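Local coordinates for protein tryptophan--tRNA ligase (Aeropyrum pernix, PDB 3A04) that charges tRNA(Trp) with L-tryptophan in an ATP-dependent reaction, releasing AMP and diphosphate, as an aminoacyl-tRNA synthetase of the first class, at residues A[341-344]-A[345-348]; A[81-84]-A[85-89]; A[274-277]-A[278-282]; A[42-45]-A[46-49]. All coordinates share one frame; numbering follows the deposited sequence.

Contact 1. Residues A[341-344]-A[345-348]. With CD (cadmium ion), chain C.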
# COMPACT_ATOMS: atom_id res chain seq x y z
N ALA A 341 21.24 8.19 42.05
CA ALA A 341 20.62 7.75 40.78
C ALA A 341 21.75 7.51 39.78
O ALA A 341 21.71 6.51 39.07
CB ALA A 341 19.73 8.83 40.30
N TRP A 342 22.80 8.37 39.80
CA TRP A 342 23.90 8.19 38.85
C TRP A 342 24.57 6.87 39.02
O TRP A 342 24.85 6.17 38.02
CB TRP A 342 24.93 9.38 38.83
CG TRP A 342 26.15 8.89 38.15
CD1 TRP A 342 27.36 8.57 38.75
CD2 TRP A 342 26.27 8.47 36.77
NE1 TRP A 342 28.23 8.04 37.82
CE2 TRP A 342 27.59 7.97 36.59
CE3 TRP A 342 25.40 8.52 35.65
CZ2 TRP A 342 28.07 7.50 35.35
CZ3 TRP A 342 25.88 8.06 34.39
CH2 TRP A 342 27.22 7.56 34.26
N GLU A 343 24.82 6.44 40.29
CA GLU A 343 25.49 5.15 40.47
C GLU A 343 24.69 3.98 39.97
O GLU A 343 25.25 2.95 39.48
CB GLU A 343 25.91 4.92 41.97
CG GLU A 343 26.96 5.96 42.42
CD GLU A 343 28.36 5.81 41.77
OE1 GLU A 343 28.54 5.28 40.71
OE2 GLU A 343 29.35 6.25 42.31
N LYS A 344 23.37 4.09 40.07
CA LYS A 344 22.54 3.03 39.51
C LYS A 344 22.67 3.04 37.95
O LYS A 344 22.78 1.99 37.29
CB LYS A 344 21.07 3.33 39.86
CG LYS A 344 20.70 3.41 41.32
CD LYS A 344 20.64 2.02 41.86
CE LYS A 344 20.13 2.04 43.32
NZ LYS A 344 20.55 0.77 43.98
N LEU A 345 22.62 4.23 37.39
CA LEU A 345 22.68 4.39 35.91
C LEU A 345 24.07 3.96 35.32
O LEU A 345 24.18 3.34 34.32
CB LEU A 345 22.40 5.85 35.56
CG LEU A 345 22.44 6.25 34.06
CD1 LEU A 345 21.42 5.33 33.23
CD2 LEU A 345 22.08 7.78 33.90
N GLU A 346 25.14 4.24 36.04
CA GLU A 346 26.44 3.94 35.59
C GLU A 346 26.61 2.48 35.51
O GLU A 346 27.16 1.97 34.55
CB GLU A 346 27.44 4.48 36.65
CG GLU A 346 28.72 3.66 36.75
CD GLU A 346 29.60 4.24 37.90
OE1 GLU A 346 29.97 5.43 37.78
OE2 GLU A 346 29.81 3.45 38.83
N ARG A 347 26.17 1.75 36.50
CA ARG A 347 26.22 0.31 36.43
C ARG A 347 25.30 -0.27 35.30
O ARG A 347 25.66 -1.21 34.55
CB ARG A 347 25.74 -0.25 37.74
CG ARG A 347 26.14 -1.62 37.78
CD ARG A 347 26.45 -2.00 39.12
NE ARG A 347 27.79 -1.78 39.65
CZ ARG A 347 28.15 -2.43 40.77
NH1 ARG A 347 27.26 -3.28 41.29
NH2 ARG A 347 29.33 -2.29 41.37
N PHE A 348 24.09 0.26 35.21
CA PHE A 348 23.20 -0.19 34.12
C PHE A 348 23.86 0.07 32.74
O PHE A 348 23.97 -0.83 31.90
CB PHE A 348 21.84 0.49 34.22
CG PHE A 348 21.01 0.23 32.98
CD1 PHE A 348 20.37 -1.01 32.82
CD2 PHE A 348 21.00 1.12 31.95
CE1 PHE A 348 19.68 -1.33 31.58
CE2 PHE A 348 20.27 0.80 30.71
CZ PHE A 348 19.66 -0.40 30.58
CD CD C . 30.55 5.91 40.00

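Contact 2. Residues A[81-84]-A[85-89]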
# COMPACT_ATOMS: atom_id res chain seq x y z
N GLY A 81 17.21 8.39 14.76
CA GLY A 81 17.80 8.88 16.01
C GLY A 81 18.20 7.78 16.96
O GLY A 81 18.16 6.60 16.61
N LYS A 82 18.60 8.11 18.18
CA LYS A 82 19.21 7.07 18.99
C LYS A 82 18.20 6.48 19.95
O LYS A 82 17.21 7.16 20.34
CB LYS A 82 20.42 7.65 19.75
CG LYS A 82 21.55 8.16 18.77
CD LYS A 82 22.92 8.27 19.44
CE LYS A 82 23.04 9.54 20.23
NZ LYS A 82 24.51 9.99 20.40
N PHE A 83 18.47 5.23 20.38
CA PHE A 83 17.61 4.53 21.32
C PHE A 83 17.78 5.12 22.73
O PHE A 83 18.94 5.18 23.27
CB PHE A 83 18.04 3.07 21.29
CG PHE A 83 17.14 2.13 22.04
CD1 PHE A 83 17.27 1.96 23.40
CD2 PHE A 83 16.15 1.40 21.34
CE1 PHE A 83 16.48 1.04 24.10
CE2 PHE A 83 15.39 0.50 22.00
CZ PHE A 83 15.54 0.33 23.40
N HIS A 84 16.66 5.48 23.37
CA HIS A 84 16.68 6.19 24.62
C HIS A 84 15.81 5.50 25.68
O HIS A 84 15.24 4.42 25.42
CB HIS A 84 16.38 7.72 24.41
CG HIS A 84 15.06 8.01 23.75
ND1 HIS A 84 13.87 7.46 24.19
CD2 HIS A 84 14.74 8.77 22.67
CE1 HIS A 84 12.87 7.91 23.45
NE2 HIS A 84 13.37 8.74 22.54
N PHE A 85 15.73 6.08 26.88
CA PHE A 85 14.93 5.46 27.95
C PHE A 85 13.40 5.46 27.70
O PHE A 85 12.71 4.70 28.33
CB PHE A 85 15.27 6.15 29.31
CG PHE A 85 16.51 5.54 29.94
CD1 PHE A 85 17.78 5.82 29.46
CD2 PHE A 85 16.38 4.63 30.97
CE1 PHE A 85 18.93 5.17 30.08
CE2 PHE A 85 17.43 4.02 31.54
CZ PHE A 85 18.72 4.28 31.09
N GLY A 86 12.92 6.33 26.81
CA GLY A 86 11.50 6.23 26.34
C GLY A 86 11.32 4.87 25.64
O GLY A 86 10.41 4.12 25.90
N HIS A 87 12.25 4.53 24.76
CA HIS A 87 12.17 3.27 24.03
C HIS A 87 12.37 2.14 25.01
O HIS A 87 11.69 1.09 24.93
CB HIS A 87 13.22 3.19 22.90
CG HIS A 87 13.16 4.31 21.89
ND1 HIS A 87 14.20 5.21 21.69
CD2 HIS A 87 12.18 4.69 21.03
CE1 HIS A 87 13.88 6.06 20.73
NE2 HIS A 87 12.68 5.72 20.27
N LYS A 88 13.29 2.30 25.99
CA LYS A 88 13.50 1.20 26.90
C LYS A 88 12.24 0.79 27.65
O LYS A 88 12.08 -0.41 27.97
CB LYS A 88 14.66 1.55 27.92
CG LYS A 88 14.77 0.60 29.14
CD LYS A 88 16.08 0.94 29.96
CE LYS A 88 16.24 0.07 31.24
NZ LYS A 88 15.01 0.14 32.00
N LEU A 89 11.43 1.78 28.03
CA LEU A 89 10.19 1.48 28.78
C LEU A 89 9.31 0.54 27.96
O LEU A 89 8.68 -0.39 28.52
CB LEU A 89 9.42 2.77 29.02
CG LEU A 89 8.08 2.69 29.76
CD1 LEU A 89 8.34 2.09 31.09
CD2 LEU A 89 7.51 4.09 29.89

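Contact 3. Residues A[274-277]-A[278-282]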
# COMPACT_ATOMS: atom_id res chain seq x y z
N VAL A 274 29.15 11.52 29.64
CA VAL A 274 28.02 12.21 28.97
C VAL A 274 26.69 11.96 29.70
O VAL A 274 25.93 12.88 29.94
CB VAL A 274 27.88 11.71 27.44
CG1 VAL A 274 26.60 12.31 26.75
CG2 VAL A 274 29.18 12.01 26.66
N ALA A 275 26.41 10.70 30.07
CA ALA A 275 25.14 10.44 30.78
C ALA A 275 25.09 11.11 32.12
O ALA A 275 24.03 11.63 32.58
CB ALA A 275 24.96 8.95 30.95
N ARG A 276 26.25 11.06 32.81
CA ARG A 276 26.27 11.64 34.16
C ARG A 276 25.95 13.10 34.07
O ARG A 276 25.18 13.61 34.85
CB ARG A 276 27.62 11.44 34.83
CG ARG A 276 27.68 11.92 36.27
CD ARG A 276 28.89 11.25 37.06
NE ARG A 276 28.84 11.64 38.50
CZ ARG A 276 29.22 12.85 38.93
NH1 ARG A 276 29.63 13.76 38.05
NH2 ARG A 276 29.21 13.14 40.25
N ASN A 277 26.55 13.79 33.13
CA ASN A 277 26.26 15.19 33.06
C ASN A 277 24.83 15.52 32.70
O ASN A 277 24.24 16.44 33.24
CB ASN A 277 27.19 15.84 32.03
CG ASN A 277 28.63 15.95 32.53
OD1 ASN A 277 28.89 15.87 33.73
ND2 ASN A 277 29.57 16.09 31.60
N LYS A 278 24.26 14.76 31.77
CA LYS A 278 22.84 14.94 31.49
C LYS A 278 22.02 14.69 32.73
O LYS A 278 21.05 15.43 33.01
CB LYS A 278 22.38 13.95 30.39
CG LYS A 278 23.00 14.21 29.07
CD LYS A 278 22.33 13.25 28.00
CE LYS A 278 22.76 13.64 26.58
NZ LYS A 278 22.35 12.48 25.67
N LEU A 279 22.34 13.62 33.46
CA LEU A 279 21.57 13.39 34.69
C LEU A 279 21.74 14.56 35.69
O LEU A 279 20.78 14.98 36.39
CB LEU A 279 22.04 12.08 35.38
CG LEU A 279 21.19 11.56 36.57
CD1 LEU A 279 19.75 11.32 36.14
CD2 LEU A 279 21.67 10.17 36.98
N PHE A 280 22.97 15.06 35.81
CA PHE A 280 23.19 16.12 36.80
C PHE A 280 22.56 17.47 36.44
O PHE A 280 22.27 18.31 37.30
CB PHE A 280 24.68 16.26 37.18
CG PHE A 280 25.05 15.40 38.38
CD1 PHE A 280 25.25 14.05 38.22
CD2 PHE A 280 25.14 15.95 39.64
CE1 PHE A 280 25.58 13.19 39.33
CE2 PHE A 280 25.48 15.11 40.77
CZ PHE A 280 25.71 13.74 40.59
N ARG A 281 22.28 17.63 35.17
CA ARG A 281 21.55 18.78 34.70
C ARG A 281 20.06 18.66 34.73
O ARG A 281 19.38 19.61 34.37
CB ARG A 281 22.01 19.10 33.26
CG ARG A 281 23.36 19.76 33.35
CD ARG A 281 24.06 19.76 32.03
NE ARG A 281 25.46 20.06 32.29
CZ ARG A 281 26.44 19.77 31.43
NH1 ARG A 281 26.15 19.18 30.27
NH2 ARG A 281 27.70 20.06 31.75
N ALA A 282 19.53 17.48 35.09
CA ALA A 282 18.06 17.27 35.09
C ALA A 282 17.30 18.24 36.01
O ALA A 282 17.76 18.55 37.13
CB ALA A 282 17.68 15.82 35.53

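Contact 4. Residues A[42-45]-A[46-49]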
# COMPACT_ATOMS: atom_id res chain seq x y z
N GLU A 42 2.74 -12.81 37.70
CA GLU A 42 2.74 -11.76 38.73
C GLU A 42 3.02 -10.40 38.08
O GLU A 42 3.78 -10.34 37.11
CB GLU A 42 3.83 -12.04 39.78
CG GLU A 42 3.52 -13.24 40.67
CD GLU A 42 2.35 -12.99 41.67
OE1 GLU A 42 2.18 -11.85 42.19
OE2 GLU A 42 1.59 -13.96 41.93
N PRO A 43 2.38 -9.33 38.60
CA PRO A 43 2.54 -8.06 37.94
C PRO A 43 4.03 -7.66 37.96
O PRO A 43 4.76 -7.95 38.94
CB PRO A 43 1.73 -7.09 38.80
CG PRO A 43 0.84 -7.98 39.72
CD PRO A 43 1.51 -9.28 39.81
N SER A 44 4.44 -6.99 36.89
CA SER A 44 5.78 -6.36 36.79
C SER A 44 5.84 -5.14 37.69
O SER A 44 4.79 -4.65 38.13
CB SER A 44 5.93 -5.91 35.33
OG SER A 44 5.08 -4.78 35.09
N PHE A 45 7.03 -4.57 37.94
CA PHE A 45 7.03 -3.37 38.74
C PHE A 45 6.36 -2.21 38.12
O PHE A 45 5.83 -1.36 38.84
CB PHE A 45 8.44 -2.98 39.29
CG PHE A 45 9.33 -2.23 38.32
CD1 PHE A 45 9.19 -0.87 38.14
CD2 PHE A 45 10.35 -2.88 37.66
CE1 PHE A 45 10.03 -0.17 37.26
CE2 PHE A 45 11.18 -2.18 36.81
CZ PHE A 45 11.00 -0.82 36.61
N LEU A 46 6.36 -2.10 36.78
CA LEU A 46 5.65 -0.97 36.19
C LEU A 46 4.13 -1.08 36.48
O LEU A 46 3.41 -0.07 36.53
CB LEU A 46 5.87 -0.96 34.63
CG LEU A 46 7.34 -0.75 34.21
CD1 LEU A 46 7.46 -1.00 32.67
CD2 LEU A 46 7.78 0.73 34.57
N MET A 47 3.64 -2.31 36.51
CA MET A 47 2.19 -2.52 36.84
C MET A 47 1.98 -2.16 38.32
O MET A 47 1.14 -1.33 38.63
CB MET A 47 1.73 -3.97 36.59
CG MET A 47 1.55 -4.30 35.07
SD MET A 47 1.63 -6.04 34.88
CE MET A 47 1.72 -6.19 33.07
N ARG A 48 2.81 -2.72 39.20
CA ARG A 48 2.67 -2.36 40.63
C ARG A 48 2.68 -0.86 40.88
O ARG A 48 1.91 -0.39 41.74
CB ARG A 48 3.79 -2.89 41.44
CG ARG A 48 3.78 -4.34 41.62
CD ARG A 48 4.50 -4.58 42.97
NE ARG A 48 5.90 -4.20 42.89
CZ ARG A 48 6.84 -4.86 42.20
NH1 ARG A 48 6.51 -5.92 41.47
NH2 ARG A 48 8.13 -4.44 42.20
N ARG A 49 3.54 -0.12 40.16
CA ARG A 49 3.66 1.32 40.41
C ARG A 49 2.63 2.16 39.73
O ARG A 49 2.63 3.41 39.84
CB ARG A 49 5.08 1.79 40.09
CG ARG A 49 6.08 1.20 41.05
CD ARG A 49 7.53 1.44 40.56
NE ARG A 49 8.42 0.66 41.38
CZ ARG A 49 9.74 0.77 41.43
NH1 ARG A 49 10.41 1.68 40.69
NH2 ARG A 49 10.40 -0.05 42.26
O HOH W 1 4.64 -7.80 41.58

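Contact 1. Residues A[341-344]-A[345-348]
Leu-345 meets Trp-342 at the rim of the indole: its CD2 branch lies near the ring plane, 3.8 Å from Trp-342 CE3, and the two side chains cross at about a right angle. Its backbone N is bonded to Ala-341 O at 3.0 Å, an ordinary helical i to i+4 step. Glu-346 meets the same indole quite differently. Its CB sits over one face, 3.8 Å from the centroid of the six-membered ring and 30° off the normal, while the carboxylate swings past the pyrrole side, where OE1 takes a weak, bent bond from Trp-342 NE1 (3.1 Å). The first torsion of Glu-346, 149°, is displaced from the staggered value, and beyond CG the chain runs extended to the cadmium ion. Shared binding of that metal probably explains why Glu-343 OE1 and Glu-346 OE2, two acceptors, come within 2.9 Å: Glu-343 binds it through OE1 at 2.2 Å and through OE2 at 2.6 Å, whereas Glu-346 adds OE1. The two carboxylate planes stand 81° apart. Arg-347 N reaches Glu-343 O only weakly, and Phe-348 N closes on Lys-344 O at 3.0 Å. Outside the turn, Trp-342 packs on helix 272-280. The pattern is that of a surface metal site built from glutamates one helical turn apart, here on helix 334-364.

Contact 2. Residues A[81-84]-A[85-89]
His-84 holds CG between its backbone N and carbonyl carbon (chi1 58°), and His-87 turns its CG beside its own backbone N (chi1 -56°); together these settings lay the two imidazoles face to face. Their centroids are 3.8 Å apart with planes at 19°, and His-87 CE1 sits over the centre of the His-84 ring. Each ring also grips main chain. His-84 N lies in the plane of the His-87 ring and donates to its ND1 at 3.0 Å, nearly straight, while Gly-86 N gives a weaker, bent bond to His-84 ND1. With His-84 as N-cap of helix 85-99, these bonds form a capping box in which the His-84 ring takes its weak bond from Gly-86 N. The His-84 ring passes so close to Gly-86 that a CB on that residue would fall 2.7 Å from His-84 CE1. Phe-83 covers His-87 from another direction: His-87 CB stands over its ring, 3.7 Å from the centroid, and the two rings meet obliquely. Replacing His-87 by an alanine would probably leave His-84 N without its acceptor and the His-84 ring without its stacking partner, freeing that ring to turn. Beyond the turn, Lys-82 N binds Ser-259 OG of the KMSKS region. Phe-83, His-84, Gly-86 and His-87 belong to the HIGH region, the signature of class I synthetases at the ATP site; both ND1 atoms act as acceptors of backbone N-H groups, which together with the stack helps to fix how the imidazoles are turned.

Contact 3. Residues A[274-277]-A[278-282]
The last turns of helix 272-280 carry this contact, in which Arg-276 and Phe-280, four residues apart, form an off-centre cation-pi pair. Arg-276 CZ lies 4.2 Å from the ring centroid and 34° off the normal, with the guanidinium and ring planes 33° apart. NH2 approaches Phe-280 CZ at 3.6 Å, and the aliphatic CG runs 3.8 Å from Phe-280 CD1. An extended arginine chain, with CG turned away from the backbone N (chi1 -175°), carries the guanidinium over one face of the ring, off its centre. NH2 is also bonded to Gln-339, and Trp-342 makes a further cation-pi contact, which ties the arginine to helix 334-364. With a leucine in its place, the Phe-280 ring would probably lose its cationic partner and Gln-339 OE1 its donor. On another flank, Asn-277 CB lies over a face of the Arg-281 guanidinium, 3.9 Å from NH1. Lys-278 brings its CE within 4.1 Å of Val-274 CG1 before its amine reaches Asp-270. Backbone bonds, such as Phe-280 N to Arg-276 O at 2.8 Å, continue to Arg-281 N. The arrangement is an i to i+4 arginine-aromatic pair on an alpha helix, placed at its C-terminal end.

Contact 4. Residues A[42-45]-A[46-49]
A thioether serves as backbone acceptor here: Ser-44 N points at Met-47 SD, 3.6 Å away with an angle of 154°, a weak hydrogen bond. The return bond runs from Met-47 N to Ser-44 OG at 3.2 Å, which OG reaches from its place between the backbone N and the carbonyl carbon of Ser-44 (chi1 72°). Pro-43 packs its CB on Met-47 CB at 3.8 Å, an apolar contact. Reciprocal bonding of this kind is a capping box, with Ser-44 as N-cap of the short helix 45-48, and methionine sulphur in the position where a carboxylate or amide oxygen is the usual partner. Phe-45 adds further contacts. Its ring has Leu-46 CG over one face, and CE1 lies 3.6 Å from Leu-46 CD2. Arg-49 lays the face of its guanidinium on Phe-45 CD1, 3.7 Å from NE, with the two planes 51° apart, while its NH1 binds Leu-310 O and Met-314 O. Arg-48 sets its own guanidinium face against the Phe-45 CA and CB, and a water bridges its NH1 (2.7 Å) to Pro-43 O (2.6 Å), spanning a gap too long for a direct bond. Asp-317 receives both arginines, Arg-48 through NE and Arg-49 through NH2.

In the fold
Along the chain the order is contact 4, contact 2, contact 3, contact 1. Contacts 1 and 3 are close neighbours, their centres about 11 Å apart, because helix 334-364 packs on helix 272-280 through Trp-342, Leu-279 and Ala-275. The centres of contacts 1 and 2 are about 17 Å apart, yet the two touch, Phe-348 meeting Lys-88 and Leu-345 meeting Phe-85, so helix 334-364 connects the cadmium site with the HIGH region. Contact 4, at the start of helix 45-48, reaches helix 85-99 through Leu-46 on Leu-89. Contacts 3 and 4 are the furthest apart, about 28 Å between centres. Contact 2 holds the HIGH motif, after strand 72-77 of the central sheet, consistent with the ATP site of these synthetases.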